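Local coordinates for clostripain-related protein (Bacteroides thetaiotaomicron, PDB 6NAG), which is a secreted cysteine protease of the clostripain (C11) family that probably cleaves peptide bonds, at residues G116-S121 with V286-Y291. The protein carries 1 engineered substitution. Residues are numbered along the deposited sequence; the frame is centred on the assembly and turned at random.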
loop_
_atom_site.group_PDB
_atom_site.type_symbol
_atom_site.label_atom_id
_atom_site.label_comp_id
_atom_site.label_asym_id
_atom_site.label_seq_id
_atom_site.Cartn_x
_atom_site.Cartn_y
_atom_site.Cartn_z
ATOM N N GLY A 116 14.236 -19.999 0.683
ATOM C CA GLY A 116 13.651 -19.589 1.946
ATOM C C GLY A 116 13.852 -18.132 2.313
ATOM O O GLY A 116 13.698 -17.239 1.482
ATOM N N TRP A 117 14.197 -17.901 3.576
ATOM C CA TRP A 117 14.330 -16.554 4.118
ATOM C C TRP A 117 15.692 -15.942 3.827
ATOM O O TRP A 117 15.905 -14.754 4.070
ATOM C CB TRP A 117 14.100 -16.575 5.628
ATOM C CG TRP A 117 15.097 -17.426 6.351
ATOM C CD1 TRP A 117 14.980 -18.751 6.646
ATOM C CD2 TRP A 117 16.373 -17.013 6.857
ATOM N NE1 TRP A 117 16.100 -19.189 7.308
ATOM C CE2 TRP A 117 16.971 -18.141 7.450
ATOM C CE3 TRP A 117 17.067 -15.799 6.866
ATOM C CZ2 TRP A 117 18.228 -18.093 8.048
ATOM C CZ3 TRP A 117 18.314 -15.753 7.459
ATOM C CH2 TRP A 117 18.882 -16.892 8.041
ATOM N N ILE A 118 16.611 -16.763 3.325
ATOM C CA ILE A 118 17.989 -16.344 3.081
ATOM C C ILE A 118 18.060 -15.068 2.249
ATOM O O ILE A 118 17.474 -14.993 1.171
ATOM C CB ILE A 118 18.792 -17.453 2.369
ATOM C CG1 ILE A 118 18.781 -18.735 3.201
ATOM C CG2 ILE A 118 20.218 -16.999 2.102
ATOM C CD1 ILE A 118 19.354 -18.569 4.590
ATOM N N PRO A 119 18.764 -14.051 2.765
ATOM C CA PRO A 119 18.920 -12.776 2.057
ATOM C C PRO A 119 19.762 -12.917 0.794
ATOM O O PRO A 119 20.654 -13.762 0.740
ATOM C CB PRO A 119 19.619 -11.884 3.087
ATOM C CG PRO A 119 20.311 -12.831 4.000
ATOM C CD PRO A 119 19.426 -14.036 4.081
ATOM N N VAL A 120 19.469 -12.095 -0.210
ATOM C CA VAL A 120 20.205 -12.117 -1.468
ATOM C C VAL A 120 21.667 -11.741 -1.241
ATOM O O VAL A 120 22.565 -12.278 -1.890
ATOM C CB VAL A 120 19.576 -11.159 -2.505
ATOM C CG1 VAL A 120 20.357 -11.187 -3.811
ATOM C CG2 VAL A 120 18.122 -11.522 -2.749
ATOM N N SER A 121 21.896 -10.827 -0.302
ATOM C CA SER A 121 23.240 -10.363 0.023
ATOM C C SER A 121 24.153 -11.505 0.462
ATOM O O SER A 121 25.342 -11.514 0.147
ATOM C CB SER A 121 23.186 -9.292 1.114
ATOM O OG SER A 121 22.702 -9.829 2.333
ATOM N N VAL A 286 23.326 -27.988 7.918
ATOM C CA VAL A 286 21.917 -27.874 7.571
ATOM C C VAL A 286 21.423 -26.443 7.750
ATOM O O VAL A 286 21.749 -25.782 8.736
ATOM C CB VAL A 286 21.054 -28.825 8.428
ATOM C CG1 VAL A 286 19.592 -28.759 8.010
ATOM C CG2 VAL A 286 21.576 -30.246 8.330
ATOM N N ILE A 287 20.643 -25.964 6.787
ATOM C CA ILE A 287 20.050 -24.637 6.875
ATOM C C ILE A 287 18.611 -24.723 7.374
ATOM O O ILE A 287 18.201 -23.964 8.252
ATOM C CB ILE A 287 20.076 -23.913 5.516
ATOM C CG1 ILE A 287 21.509 -23.823 4.987
ATOM C CG2 ILE A 287 19.465 -22.526 5.636
ATOM C CD1 ILE A 287 21.619 -23.162 3.631
ATOM N N PHE A 288 17.850 -25.660 6.817
ATOM C CA PHE A 288 16.434 -25.782 7.137
ATOM C C PHE A 288 16.131 -27.043 7.943
ATOM O O PHE A 288 16.085 -28.146 7.397
ATOM C CB PHE A 288 15.601 -25.769 5.852
ATOM C CG PHE A 288 15.886 -24.594 4.959
ATOM C CD1 PHE A 288 15.338 -23.351 5.232
ATOM C CD2 PHE A 288 16.701 -24.732 3.849
ATOM C CE1 PHE A 288 15.600 -22.268 4.414
ATOM C CE2 PHE A 288 16.966 -23.652 3.027
ATOM C CZ PHE A 288 16.414 -22.419 3.310
ATOM N N PHE A 289 15.924 -26.867 9.244
ATOM C CA PHE A 289 15.576 -27.970 10.134
ATOM C C PHE A 289 14.066 -28.080 10.281
ATOM O O PHE A 289 13.354 -27.094 10.120
ATOM C CB PHE A 289 16.202 -27.780 11.518
ATOM C CG PHE A 289 17.693 -27.619 11.502
ATOM C CD1 PHE A 289 18.268 -26.380 11.272
ATOM C CD2 PHE A 289 18.520 -28.701 11.746
ATOM C CE1 PHE A 289 19.638 -26.227 11.267
ATOM C CE2 PHE A 289 19.893 -28.554 11.745
ATOM C CZ PHE A 289 20.452 -27.314 11.506
ATOM N N ASP A 290 13.580 -29.273 10.604
ATOM C CA ASP A 290 12.169 -29.444 10.928
ATOM C C ASP A 290 11.853 -28.704 12.223
ATOM O O ASP A 290 12.490 -28.939 13.249
ATOM C CB ASP A 290 11.813 -30.925 11.053
ATOM C CG ASP A 290 10.355 -31.146 11.395
ATOM O OD1 ASP A 290 9.505 -31.019 10.490
ATOM O OD2 ASP A 290 10.057 -31.452 12.568
ATOM N N TYR A 291 10.876 -27.803 12.166
ATOM C CA TYR A 291 10.540 -26.954 13.306
ATOM C C TYR A 291 10.063 -27.782 14.498
ATOM O O TYR A 291 10.542 -27.598 15.617
ATOM C CB TYR A 291 9.472 -25.929 12.907
ATOM C CG TYR A 291 9.243 -24.814 13.910
ATOM C CD1 TYR A 291 10.084 -24.642 15.003
ATOM C CD2 TYR A 291 8.178 -23.936 13.763
ATOM C CE1 TYR A 291 9.870 -23.631 15.919
ATOM C CE2 TYR A 291 7.958 -22.920 14.673
ATOM C CZ TYR A 291 8.808 -22.772 15.748
ATOM O OH TYR A 291 8.592 -21.763 16.658
#
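The two backbones stay well apart, with the CA atoms of Gly-116 and Phe-288 8.5 Å apart and those of Ile-118 and Ile-287 9.3 Å apart. In this C11 protease, whose central sheet is consistent with the caspase-like fold of clan CD, the loop between strand 113-114 and helix 120-125 packs here against the loop that leads into strand 289-290. The case illustrates how loops distant in sequence can be joined by a small apolar cluster, here entirely buried. Phe-288 reaches Gly-116 with the far end of its ring, CE1 lying 4.1 Å from CA of the glycine. Its CG is anti to its own carbonyl carbon (chi1 -53°), which sends the ring across to the other loop. Phe-288 CE1 also meets Trp-117 CD1 at 4.2 Å, an oblique approach of two rings. Phe-288 CZ comes 4.4 Å from Ile-118 CG1. Beside the aromatic pair, the two isoleucines cross at about a right angle, Ile-118 CD1 touching Ile-287 CG2 at 4.1 Å. Each of these methyls also leans on an aromatic neighbour in its own segment: Ile-118 CD1 sits over the indole of Trp-117, offset toward its rim, and Ile-287 CG2 stands 3.7 Å above the centre of the Phe-288 ring. The methyl-to-methyl contact therefore links two methyl-on-ring contacts, and the indole and the phenyl share one apolar core. Tyr-180, which follows strand 171-177, stacks with Phe-288 and ties the cluster to the central sheet. A polar link completes it: the hydroxyl OG of Ser-344 accepts the indole N-H at Trp-117 NE1 and is also hydrogen-bonded to the carbonyl O of Ile-287.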